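Local coordinates for protein cystathionine gamma-synthase (Xanthomonas oryzae pv. oryzae, PDB 6LD8) that probably uses pyridoxal 5'-phosphate to form cystathionine in trans-sulfuration, and may also cleave it, at residues I91-N96 with W235-L240; N159-I164 with A364-G369; S312-G317 with D368-L373. The protein carries 1 engineered substitution. All coordinates share one frame; numbering follows the deposited sequence.

Contact 1 of 3, residues I91-N96 with W235-L240. With CYS (cysteine), chain L.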
loop_
_atom_site.group_PDB
_atom_site.type_symbol
_atom_site.label_atom_id
_atom_site.label_comp_id
_atom_site.label_asym_id
_atom_site.label_seq_id
_atom_site.Cartn_x
_atom_site.Cartn_y
_atom_site.Cartn_z
ATOM N N ILE A 91 14.740 8.985 -19.046
ATOM C CA ILE A 91 15.645 9.173 -20.211
ATOM C C ILE A 91 14.760 9.252 -21.461
ATOM O O ILE A 91 14.882 10.205 -22.264
ATOM C CB ILE A 91 16.678 8.035 -20.250
ATOM C CG1 ILE A 91 17.591 8.112 -19.031
ATOM C CG2 ILE A 91 17.448 8.045 -21.554
ATOM C CD1 ILE A 91 18.665 7.056 -19.016
ATOM N N ASN A 92 13.830 8.320 -21.571
ATOM C CA ASN A 92 12.873 8.280 -22.696
ATOM C C ASN A 92 12.138 9.614 -22.769
ATOM O O ASN A 92 12.038 10.235 -23.836
ATOM C CB ASN A 92 11.896 7.126 -22.527
ATOM C CG ASN A 92 11.057 6.926 -23.768
ATOM O OD1 ASN A 92 11.572 6.930 -24.888
ATOM N ND2 ASN A 92 9.788 6.700 -23.560
ATOM N N LEU A 93 11.631 10.078 -21.657
ATOM C CA LEU A 93 10.905 11.361 -21.679
ATOM C C LEU A 93 11.787 12.453 -22.315
ATOM O O LEU A 93 11.297 13.156 -23.187
ATOM C CB LEU A 93 10.512 11.708 -20.244
ATOM C CG LEU A 93 9.871 13.062 -20.067
ATOM C CD1 LEU A 93 8.649 13.216 -20.972
ATOM C CD2 LEU A 93 9.530 13.286 -18.602
ATOM N N VAL A 94 13.031 12.610 -21.867
ATOM C CA VAL A 94 13.940 13.686 -22.356
ATOM C C VAL A 94 14.163 13.513 -23.878
ATOM O O VAL A 94 14.048 14.496 -24.608
ATOM C CB VAL A 94 15.264 13.724 -21.557
ATOM C CG1 VAL A 94 16.308 14.654 -22.205
ATOM C CG2 VAL A 94 15.014 14.135 -20.120
ATOM N N LEU A 95 14.467 12.321 -24.342
ATOM C CA LEU A 95 14.685 12.071 -25.789
ATOM C C LEU A 95 13.449 12.505 -26.592
ATOM O O LEU A 95 13.637 13.211 -27.570
ATOM C CB LEU A 95 14.988 10.601 -26.019
ATOM C CG LEU A 95 16.202 10.091 -25.270
ATOM C CD1 LEU A 95 16.551 8.694 -25.719
ATOM C CD2 LEU A 95 17.375 11.017 -25.451
ATOM N N ASN A 96 12.236 12.207 -26.139
ATOM C CA ASN A 96 10.985 12.603 -26.838
ATOM C C ASN A 96 10.748 14.115 -26.713
ATOM O O ASN A 96 10.192 14.723 -27.652
ATOM C CB ASN A 96 9.780 11.791 -26.341
ATOM C CG ASN A 96 9.653 10.440 -27.011
ATOM O OD1 ASN A 96 8.995 10.322 -28.052
ATOM N ND2 ASN A 96 10.302 9.425 -26.451
ATOM N N TRP A 235 4.076 18.115 -20.339
ATOM C CA TRP A 235 3.215 17.896 -21.530
ATOM C C TRP A 235 3.556 16.549 -22.136
ATOM O O TRP A 235 2.661 15.753 -22.319
ATOM C CB TRP A 235 3.369 19.042 -22.545
ATOM C CG TRP A 235 2.306 19.034 -23.592
ATOM C CD1 TRP A 235 1.134 19.740 -23.599
ATOM C CD2 TRP A 235 2.333 18.241 -24.781
ATOM N NE1 TRP A 235 0.426 19.431 -24.722
ATOM C CE2 TRP A 235 1.127 18.506 -25.458
ATOM C CE3 TRP A 235 3.275 17.363 -25.341
ATOM C CZ2 TRP A 235 0.835 17.903 -26.686
ATOM C CZ3 TRP A 235 2.976 16.737 -26.529
ATOM C CH2 TRP A 235 1.772 17.021 -27.206
ATOM N N TRP A 236 4.824 16.284 -22.406
ATOM C CA TRP A 236 5.220 15.028 -23.070
ATOM C C TRP A 236 4.988 13.844 -22.129
ATOM O O TRP A 236 4.665 12.743 -22.626
ATOM C CB TRP A 236 6.659 15.107 -23.539
ATOM C CG TRP A 236 6.767 15.827 -24.830
ATOM C CD1 TRP A 236 7.097 17.133 -25.012
ATOM C CD2 TRP A 236 6.476 15.293 -26.120
ATOM N NE1 TRP A 236 7.041 17.451 -26.332
ATOM C CE2 TRP A 236 6.674 16.342 -27.043
ATOM C CE3 TRP A 236 6.040 14.046 -26.586
ATOM C CZ2 TRP A 236 6.426 16.191 -28.411
ATOM C CZ3 TRP A 236 5.831 13.880 -27.942
ATOM C CH2 TRP A 236 6.028 14.939 -28.840
ATOM N N ALA A 237 5.158 14.026 -20.820
ATOM C CA ALA A 237 5.022 12.885 -19.891
ATOM C C ALA A 237 3.556 12.473 -19.897
ATOM O O ALA A 237 3.291 11.290 -19.833
ATOM C CB ALA A 237 5.489 13.253 -18.490
ATOM N N ASN A 238 2.666 13.446 -19.833
ATOM C CA ASN A 238 1.201 13.266 -19.938
ATOM C C ASN A 238 0.813 12.582 -21.255
ATOM O O ASN A 238 -0.014 11.660 -21.236
ATOM C CB ASN A 238 0.481 14.591 -19.919
ATOM C CG ASN A 238 -1.023 14.397 -19.987
ATOM O OD1 ASN A 238 -1.557 13.589 -19.237
ATOM N ND2 ASN A 238 -1.708 15.129 -20.862
ATOM N N ALA A 239 1.364 13.047 -22.376
ATOM C CA ALA A 239 0.940 12.625 -23.742
ATOM C C ALA A 239 1.420 11.212 -24.044
ATOM O O ALA A 239 0.627 10.489 -24.630
ATOM C CB ALA A 239 1.459 13.584 -24.788
ATOM N N LEU A 240 2.653 10.859 -23.631
ATOM C CA LEU A 240 3.289 9.533 -23.789
ATOM C C LEU A 240 2.842 8.549 -22.702
ATOM O O LEU A 240 3.088 7.336 -22.856
ATOM C CB LEU A 240 4.795 9.727 -23.690
ATOM C CG LEU A 240 5.438 10.549 -24.812
ATOM C CD1 LEU A 240 6.938 10.777 -24.564
ATOM C CD2 LEU A 240 5.260 9.857 -26.135
HETATM N N CYS L . -7.086 15.741 -18.887
HETATM C CA CYS L . -6.482 14.403 -19.115
HETATM C C CYS L . -5.510 14.479 -20.306
HETATM O O CYS L . -5.098 15.571 -20.718
HETATM C CB CYS L . -7.556 13.309 -19.239
HETATM S SG CYS L . -8.609 13.331 -20.724
HETATM O OXT CYS L . -5.067 13.500 -20.904
#

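Contact 2 of 3, residues N159-I164 with A364-G369. With 0JO (2-{[(E)-{3-hydroxy-2-methyl-5-[(phosphonooxy)methyl]pyridin-4-yl}methylidene]amino}prop-2-enoic acid), chain E.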
loop_
_atom_site.group_PDB
_atom_site.type_symbol
_atom_site.label_atom_id
_atom_site.label_comp_id
_atom_site.label_asym_id
_atom_site.label_seq_id
_atom_site.Cartn_x
_atom_site.Cartn_y
_atom_site.Cartn_z
ATOM N N ASN A 159 28.861 4.414 -14.650
ATOM C CA ASN A 159 28.487 3.076 -14.183
ATOM C C ASN A 159 29.021 2.093 -15.202
ATOM O O ASN A 159 28.499 2.068 -16.307
ATOM C CB ASN A 159 26.962 3.033 -14.083
ATOM C CG ASN A 159 26.381 1.673 -13.744
ATOM O OD1 ASN A 159 25.147 1.539 -13.786
ATOM N ND2 ASN A 159 27.233 0.701 -13.417
ATOM N N PRO A 160 29.972 1.205 -14.866
ATOM C CA PRO A 160 30.427 0.957 -13.503
ATOM C C PRO A 160 31.910 1.216 -13.174
ATOM O O PRO A 160 32.375 0.628 -12.249
ATOM C CB PRO A 160 30.271 -0.569 -13.530
ATOM C CG PRO A 160 30.916 -0.942 -14.854
ATOM C CD PRO A 160 30.584 0.233 -15.775
ATOM N N LEU A 161 32.621 2.062 -13.923
ATOM C CA LEU A 161 34.073 2.334 -13.720
ATOM C C LEU A 161 34.340 3.672 -13.013
ATOM O O LEU A 161 35.523 4.004 -12.792
ATOM C CB LEU A 161 34.710 2.310 -15.104
ATOM C CG LEU A 161 34.837 0.895 -15.652
ATOM C CD1 LEU A 161 34.896 0.917 -17.165
ATOM C CD2 LEU A 161 36.054 0.191 -15.044
ATOM N N LEU A 162 33.306 4.423 -12.665
ATOM C CA LEU A 162 33.426 5.626 -11.788
ATOM C C LEU A 162 34.367 6.664 -12.447
ATOM O O LEU A 162 35.039 7.447 -11.742
ATOM C CB LEU A 162 33.902 5.206 -10.393
ATOM C CG LEU A 162 32.930 4.456 -9.477
ATOM C CD1 LEU A 162 31.703 5.262 -9.171
ATOM C CD2 LEU A 162 32.548 3.124 -10.039
ATOM N N ARG A 163 34.301 6.767 -13.769
ATOM C CA ARG A 163 34.993 7.817 -14.565
ATOM C C ARG A 163 34.241 9.105 -14.268
ATOM O O ARG A 163 33.001 9.062 -14.126
ATOM C CB ARG A 163 35.103 7.322 -16.027
ATOM C CG ARG A 163 36.530 7.319 -16.582
ATOM C CD ARG A 163 37.108 6.197 -17.457
ATOM N NE ARG A 163 36.048 5.468 -18.071
ATOM C CZ ARG A 163 36.113 4.305 -18.709
ATOM N NH1 ARG A 163 37.240 3.650 -18.935
ATOM N NH2 ARG A 163 34.960 3.803 -19.112
ATOM N N ILE A 164 34.953 10.198 -14.052
ATOM C CA ILE A 164 34.378 11.507 -13.623
ATOM C C ILE A 164 34.378 12.405 -14.849
ATOM O O ILE A 164 35.430 12.500 -15.484
ATOM C CB ILE A 164 35.197 12.141 -12.471
ATOM C CG1 ILE A 164 35.409 11.200 -11.280
ATOM C CG2 ILE A 164 34.630 13.455 -12.006
ATOM C CD1 ILE A 164 34.128 10.707 -10.637
ATOM N N ALA A 364 34.358 0.590 -23.702
ATOM C CA ALA A 364 34.065 1.237 -22.404
ATOM C C ALA A 364 35.109 0.826 -21.349
ATOM O O ALA A 364 35.144 1.553 -20.378
ATOM C CB ALA A 364 32.653 0.891 -21.957
ATOM N N GLY A 365 35.847 -0.299 -21.516
ATOM C CA GLY A 365 36.908 -0.850 -20.619
ATOM C C GLY A 365 36.306 -1.657 -19.454
ATOM O O GLY A 365 37.021 -1.973 -18.448
ATOM N N ILE A 366 35.035 -2.044 -19.607
ATOM C CA ILE A 366 34.305 -2.978 -18.711
ATOM C C ILE A 366 34.847 -4.355 -19.039
ATOM O O ILE A 366 34.425 -4.937 -20.060
ATOM C CB ILE A 366 32.780 -2.939 -18.932
ATOM C CG1 ILE A 366 32.150 -1.549 -18.771
ATOM C CG2 ILE A 366 32.131 -3.998 -18.042
ATOM C CD1 ILE A 366 30.628 -1.536 -19.005
ATOM N N SER A 367 35.749 -4.850 -18.221
ATOM C CA SER A 367 36.400 -6.165 -18.407
ATOM C C SER A 367 35.414 -7.234 -17.930
ATOM O O SER A 367 34.454 -6.871 -17.176
ATOM C CB SER A 367 37.709 -6.220 -17.642
ATOM O OG SER A 367 37.614 -7.118 -16.549
ATOM N N ASP A 368 35.675 -8.493 -18.295
ATOM C CA ASP A 368 34.942 -9.695 -17.822
ATOM C C ASP A 368 35.350 -10.087 -16.377
ATOM O O ASP A 368 34.672 -10.993 -15.852
ATOM C CB ASP A 368 35.123 -10.848 -18.824
ATOM C CG ASP A 368 34.428 -10.701 -20.190
ATOM O OD1 ASP A 368 33.669 -9.691 -20.449
ATOM O OD2 ASP A 368 34.654 -11.603 -21.015
ATOM N N GLY A 369 36.385 -9.492 -15.738
ATOM C CA GLY A 369 36.738 -9.771 -14.317
ATOM C C GLY A 369 36.296 -8.661 -13.340
ATOM O O GLY A 369 36.756 -8.627 -12.166
HETATM O O 0JO E . 22.202 -1.927 -11.636
HETATM C C 0JO E . 22.210 -0.983 -12.435
HETATM O OXT 0JO E . 23.259 -0.554 -12.961
HETATM C CA 0JO E . 20.943 -0.426 -12.880
HETATM C CB 0JO E . 19.786 -1.265 -12.958
HETATM N N 0JO E . 20.962 0.932 -13.245
HETATM C C4A 0JO E . 19.969 1.684 -13.617
HETATM C C4 0JO E . 20.210 3.051 -14.106
HETATM C C3 0JO E . 21.479 3.637 -13.873
HETATM O O3 0JO E . 22.457 2.973 -13.216
HETATM C C2 0JO E . 21.744 4.922 -14.337
HETATM C C2A 0JO E . 23.080 5.561 -14.097
HETATM N N1 0JO E . 20.815 5.602 -15.021
HETATM C C6 0JO E . 19.615 5.044 -15.267
HETATM C C5 0JO E . 19.258 3.800 -14.823
HETATM C C5A 0JO E . 17.894 3.271 -15.193
HETATM O OP4 0JO E . 16.890 3.409 -14.153
HETATM P P 0JO E . 15.713 2.313 -13.900
HETATM O OP3 0JO E . 15.021 2.932 -12.687
HETATM O OP1 0JO E . 14.816 2.415 -15.165
HETATM O OP2 0JO E . 16.348 0.989 -13.662
#

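Contact 3 of 3, residues S312-G317 with D368-L373. With 0JO (2-{[(E)-{3-hydroxy-2-methyl-5-[(phosphonooxy)methyl]pyridin-4-yl}methylidene]amino}prop-2-enoic acid), chain E.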
loop_
_atom_site.group_PDB
_atom_site.type_symbol
_atom_site.label_atom_id
_atom_site.label_comp_id
_atom_site.label_asym_id
_atom_site.label_seq_id
_atom_site.Cartn_x
_atom_site.Cartn_y
_atom_site.Cartn_z
ATOM N N SER A 312 34.143 -0.165 -8.029
ATOM C CA SER A 312 34.426 -1.495 -8.618
ATOM C C SER A 312 35.905 -1.808 -8.480
ATOM O O SER A 312 36.696 -0.970 -8.029
ATOM C CB SER A 312 33.877 -1.619 -10.021
ATOM O OG SER A 312 34.124 -0.435 -10.741
ATOM N N PHE A 313 36.223 -3.061 -8.700
ATOM C CA PHE A 313 37.578 -3.592 -8.510
ATOM C C PHE A 313 37.720 -4.885 -9.318
ATOM O O PHE A 313 36.686 -5.545 -9.748
ATOM C CB PHE A 313 37.840 -3.790 -7.019
ATOM C CG PHE A 313 37.068 -4.936 -6.422
ATOM C CD1 PHE A 313 35.740 -4.782 -6.075
ATOM C CD2 PHE A 313 37.672 -6.154 -6.188
ATOM C CE1 PHE A 313 35.027 -5.829 -5.521
ATOM C CE2 PHE A 313 36.957 -7.199 -5.627
ATOM C CZ PHE A 313 35.636 -7.040 -5.317
ATOM N N GLU A 314 38.988 -5.197 -9.594
ATOM C CA GLU A 314 39.421 -6.382 -10.383
ATOM C C GLU A 314 40.334 -7.162 -9.449
ATOM O O GLU A 314 41.284 -6.573 -8.932
ATOM C CB GLU A 314 40.169 -6.013 -11.677
ATOM C CG GLU A 314 39.285 -5.671 -12.887
ATOM C CD GLU A 314 39.863 -4.618 -13.845
ATOM O OE1 GLU A 314 39.157 -4.238 -14.807
ATOM O OE2 GLU A 314 41.021 -4.145 -13.614
ATOM N N LEU A 315 39.931 -8.387 -9.189
ATOM C CA LEU A 315 40.664 -9.461 -8.511
ATOM C C LEU A 315 41.803 -9.980 -9.396
ATOM O O LEU A 315 41.660 -9.994 -10.633
ATOM C CB LEU A 315 39.658 -10.579 -8.244
ATOM C CG LEU A 315 39.284 -10.836 -6.798
ATOM C CD1 LEU A 315 39.458 -9.598 -5.943
ATOM C CD2 LEU A 315 37.866 -11.360 -6.722
ATOM N N GLU A 316 42.891 -10.382 -8.740
ATOM C CA GLU A 316 43.941 -11.299 -9.249
ATOM C C GLU A 316 43.301 -12.690 -9.354
ATOM O O GLU A 316 42.521 -13.027 -8.447
ATOM C CB GLU A 316 45.129 -11.274 -8.265
ATOM C CG GLU A 316 46.509 -11.126 -8.899
ATOM C CD GLU A 316 46.695 -9.932 -9.831
ATOM O OE1 GLU A 316 46.726 -8.743 -9.359
ATOM O OE2 GLU A 316 46.790 -10.202 -11.041
ATOM N N GLY A 317 43.608 -13.462 -10.401
ATOM C CA GLY A 317 43.341 -14.918 -10.456
ATOM C C GLY A 317 42.226 -15.297 -11.409
ATOM O O GLY A 317 41.709 -16.435 -11.295
ATOM N N ASP A 368 35.675 -8.493 -18.295
ATOM C CA ASP A 368 34.942 -9.695 -17.822
ATOM C C ASP A 368 35.350 -10.087 -16.377
ATOM O O ASP A 368 34.672 -10.993 -15.852
ATOM C CB ASP A 368 35.123 -10.848 -18.824
ATOM C CG ASP A 368 34.428 -10.701 -20.190
ATOM O OD1 ASP A 368 33.669 -9.691 -20.449
ATOM O OD2 ASP A 368 34.654 -11.603 -21.015
ATOM N N GLY A 369 36.385 -9.492 -15.738
ATOM C CA GLY A 369 36.738 -9.771 -14.317
ATOM C C GLY A 369 36.296 -8.661 -13.340
ATOM O O GLY A 369 36.756 -8.627 -12.166
ATOM N N LEU A 370 35.473 -7.724 -13.802
ATOM C CA LEU A 370 35.089 -6.540 -12.991
ATOM C C LEU A 370 33.906 -6.905 -12.069
ATOM O O LEU A 370 32.867 -7.432 -12.576
ATOM C CB LEU A 370 34.737 -5.359 -13.904
ATOM C CG LEU A 370 34.571 -4.031 -13.171
ATOM C CD1 LEU A 370 35.908 -3.500 -12.688
ATOM C CD2 LEU A 370 33.815 -2.994 -13.998
ATOM N N LEU A 371 34.073 -6.598 -10.775
ATOM C CA LEU A 371 33.040 -6.648 -9.702
ATOM C C LEU A 371 32.717 -5.221 -9.244
ATOM O O LEU A 371 33.658 -4.420 -9.076
ATOM C CB LEU A 371 33.570 -7.512 -8.562
ATOM C CG LEU A 371 33.669 -9.002 -8.900
ATOM C CD1 LEU A 371 34.345 -9.770 -7.786
ATOM C CD2 LEU A 371 32.295 -9.606 -9.199
ATOM N N ARG A 372 31.422 -4.917 -9.122
ATOM C CA ARG A 372 30.879 -3.622 -8.667
ATOM C C ARG A 372 30.229 -3.842 -7.293
ATOM O O ARG A 372 29.445 -4.764 -7.157
ATOM C CB ARG A 372 29.863 -3.111 -9.687
ATOM C CG ARG A 372 29.422 -1.685 -9.458
ATOM C CD ARG A 372 28.243 -1.323 -10.336
ATOM N NE ARG A 372 27.051 -2.048 -9.955
ATOM C CZ ARG A 372 25.885 -1.907 -10.576
ATOM N NH1 ARG A 372 25.807 -1.137 -11.649
ATOM N NH2 ARG A 372 24.799 -2.535 -10.133
ATOM N N LEU A 373 30.568 -3.018 -6.316
ATOM C CA LEU A 373 29.941 -3.000 -4.985
ATOM C C LEU A 373 29.039 -1.798 -4.905
ATOM O O LEU A 373 29.473 -0.698 -5.261
ATOM C CB LEU A 373 31.013 -2.877 -3.917
ATOM C CG LEU A 373 32.074 -3.956 -3.951
ATOM C CD1 LEU A 373 33.090 -3.701 -2.855
ATOM C CD2 LEU A 373 31.445 -5.309 -3.782
HETATM O O 0JO E . 22.202 -1.927 -11.636
HETATM C C 0JO E . 22.210 -0.983 -12.435
HETATM O OXT 0JO E . 23.259 -0.554 -12.961
HETATM C CA 0JO E . 20.943 -0.426 -12.880
HETATM C CB 0JO E . 19.786 -1.265 -12.958
HETATM N N 0JO E . 20.962 0.932 -13.245
HETATM C C4A 0JO E . 19.969 1.684 -13.617
HETATM C C4 0JO E . 20.210 3.051 -14.106
HETATM C C3 0JO E . 21.479 3.637 -13.873
HETATM O O3 0JO E . 22.457 2.973 -13.216
HETATM C C2 0JO E . 21.744 4.922 -14.337
HETATM C C2A 0JO E . 23.080 5.561 -14.097
HETATM N N1 0JO E . 20.815 5.602 -15.021
HETATM C C6 0JO E . 19.615 5.044 -15.267
HETATM C C5 0JO E . 19.258 3.800 -14.823
HETATM C C5A 0JO E . 17.894 3.271 -15.193
HETATM O OP4 0JO E . 16.890 3.409 -14.153
HETATM P P 0JO E . 15.713 2.313 -13.900
HETATM O OP3 0JO E . 15.021 2.932 -12.687
HETATM O OP1 0JO E . 14.816 2.415 -15.165
HETATM O OP2 0JO E . 16.348 0.989 -13.662
#

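Contact 1 of 3, residues I91-N96 with W235-L240
L93 and L240 each reach across to the facing helix, joining helix 87-98 to helix 227-240 in a steep helix-helix packing of the PLP-dependent aminotransferase-like fold. The axes of the two short segments pass 9.7 Å apart at 109°, and no hydrogen bond links them. L93 CD1 lies 3.6 Å from A237 N and also meets W236 CB and the A237 methyl. From the other helix, L240 CD1 comes within 3.5 Å of N96 CB and covers the aliphatic root of that asparagine. W236 is the flat partner: N96 O sits over the centre of one indole face, 3.9 Å above its plane, while W235 CZ3 lies over the centre of the opposite face. K125 of the second subunit donates to N96 O and makes a cation-pi contact with W236, so a neighbouring subunit takes part in the junction. On the far side of helix 227-240, N238 ND2 gives a weak bond to the bound cysteine. The N96 amide is itself held against its own helix: with CG beside the backbone N (chi1 -83°), ND2 turns back one turn and donates to N92 O at 3.2 Å, from above the carbonyl plane.

Contact 2 of 3, residues N159-I164 with A364-G369
R163 reaches over to the backbone carbonyl of A364 and makes the polar bond of this contact. NH2 donates to A364 O at 2.6 Å, almost straight at 171°, with the oxygen in the guanidinium plane and the donor in the carbonyl plane; NH1 adds a weak, bent bond of 3.3 Å from the same edge. The chain of R163 bends at both chi2 and chi3, bringing the guanidinium round so that L161 CB lies over one face, toward its rim. The NH2 group has a second partner, a salt bridge to D110, which would fix the rotation of the group. The carbonyl of A364 lies where helix 358-364 gives way to loop, and G365, with positive phi, completes a Schellman motif there.

Beside this polar edge the packing is aliphatic. L161 CD1 lies 3.3 Å from A364 O and touches the backbone of G365 and I366, with I366 CG1 4.0 Å away. P160 follows a cis peptide bond, and its ring crosses the I366 side chain at about a right angle, CD resting 3.7 Å from I366 CD1. Farther along, S367 OG accepts from G369 N at 2.8 Å, an ST turn that bends the chain toward strand 370-374.

The loop 159-164 also faces the active site: the N159 side chain lies beside the aminoacrylate adduct of the cofactor. R163 thus brings a positive group to a carbonyl at the C-terminal end of a helix, where the helix dipole would be expected to strengthen the attraction, while D110 probably balances its charge. The cofactor-side loop is therefore joined to the small-domain chain by charge-assisted bonding at one edge and apolar contact at the other.

Contact 3 of 3, residues S312-G317 with D368-L373
F313 and L371 face each other as a hydrogen-bonded antiparallel pair of the small-domain sheet, and their side chains meet on one face of it. L371 CB stands over the phenyl ring, 4.2 Å from its centroid and 28° off the normal, a CH-pi contact. L373 comes from a different direction, with CG 3.8 Å from F313 CE1 at the ring edge. F313 CG lies between its backbone N and carbonyl carbon (chi1 71°), which swings the ring over the neighbouring strand to both leucines. L315 CD2 meets L371 CD1, extending this apolar cluster. Beneath it, the two backbone bonds of the pair run F313 N to L371 O (2.9 Å) and L371 N to F313 O (3.0 Å).

The opposite face carries S312, E314, L370 and R372. L370 CD1 lies against S312 CB, while S312 OG is close to P160 O, a probable hydrogen bond, and E314 OE2 is bonded to Y287. R372 reaches the aminoacrylate carboxylate: NH1 donates to OXT at 2.9 Å and NH2 to O at 3.1 Å, both nearly straight. This bidentate pairing of guanidinium with carboxylate is consistent with recognition of a substrate's alpha-carboxylate, as in related PLP enzymes.

Overall arrangement
The segments of contacts 1 and 2 alternate along the chain; contact 3 opens after contact 1 closes and shares D368 and G369 with contact 2. Contacts 2 and 3 have centres about 10 Å apart and reach the same cofactor adduct; the centre of contact 1 lies about 29 Å from that of contact 2 and 37 Å from that of contact 3, with contacts 1 and 3 on opposite sides of the chain's centre. Contact 1 packs two helices beside the seven-stranded sheet. Contact 2 connects the loop after its strand 151-155 to the one leading into strand 370-374, which contact 3 pairs within the five-stranded sheet, so the cofactor site draws on both sheets.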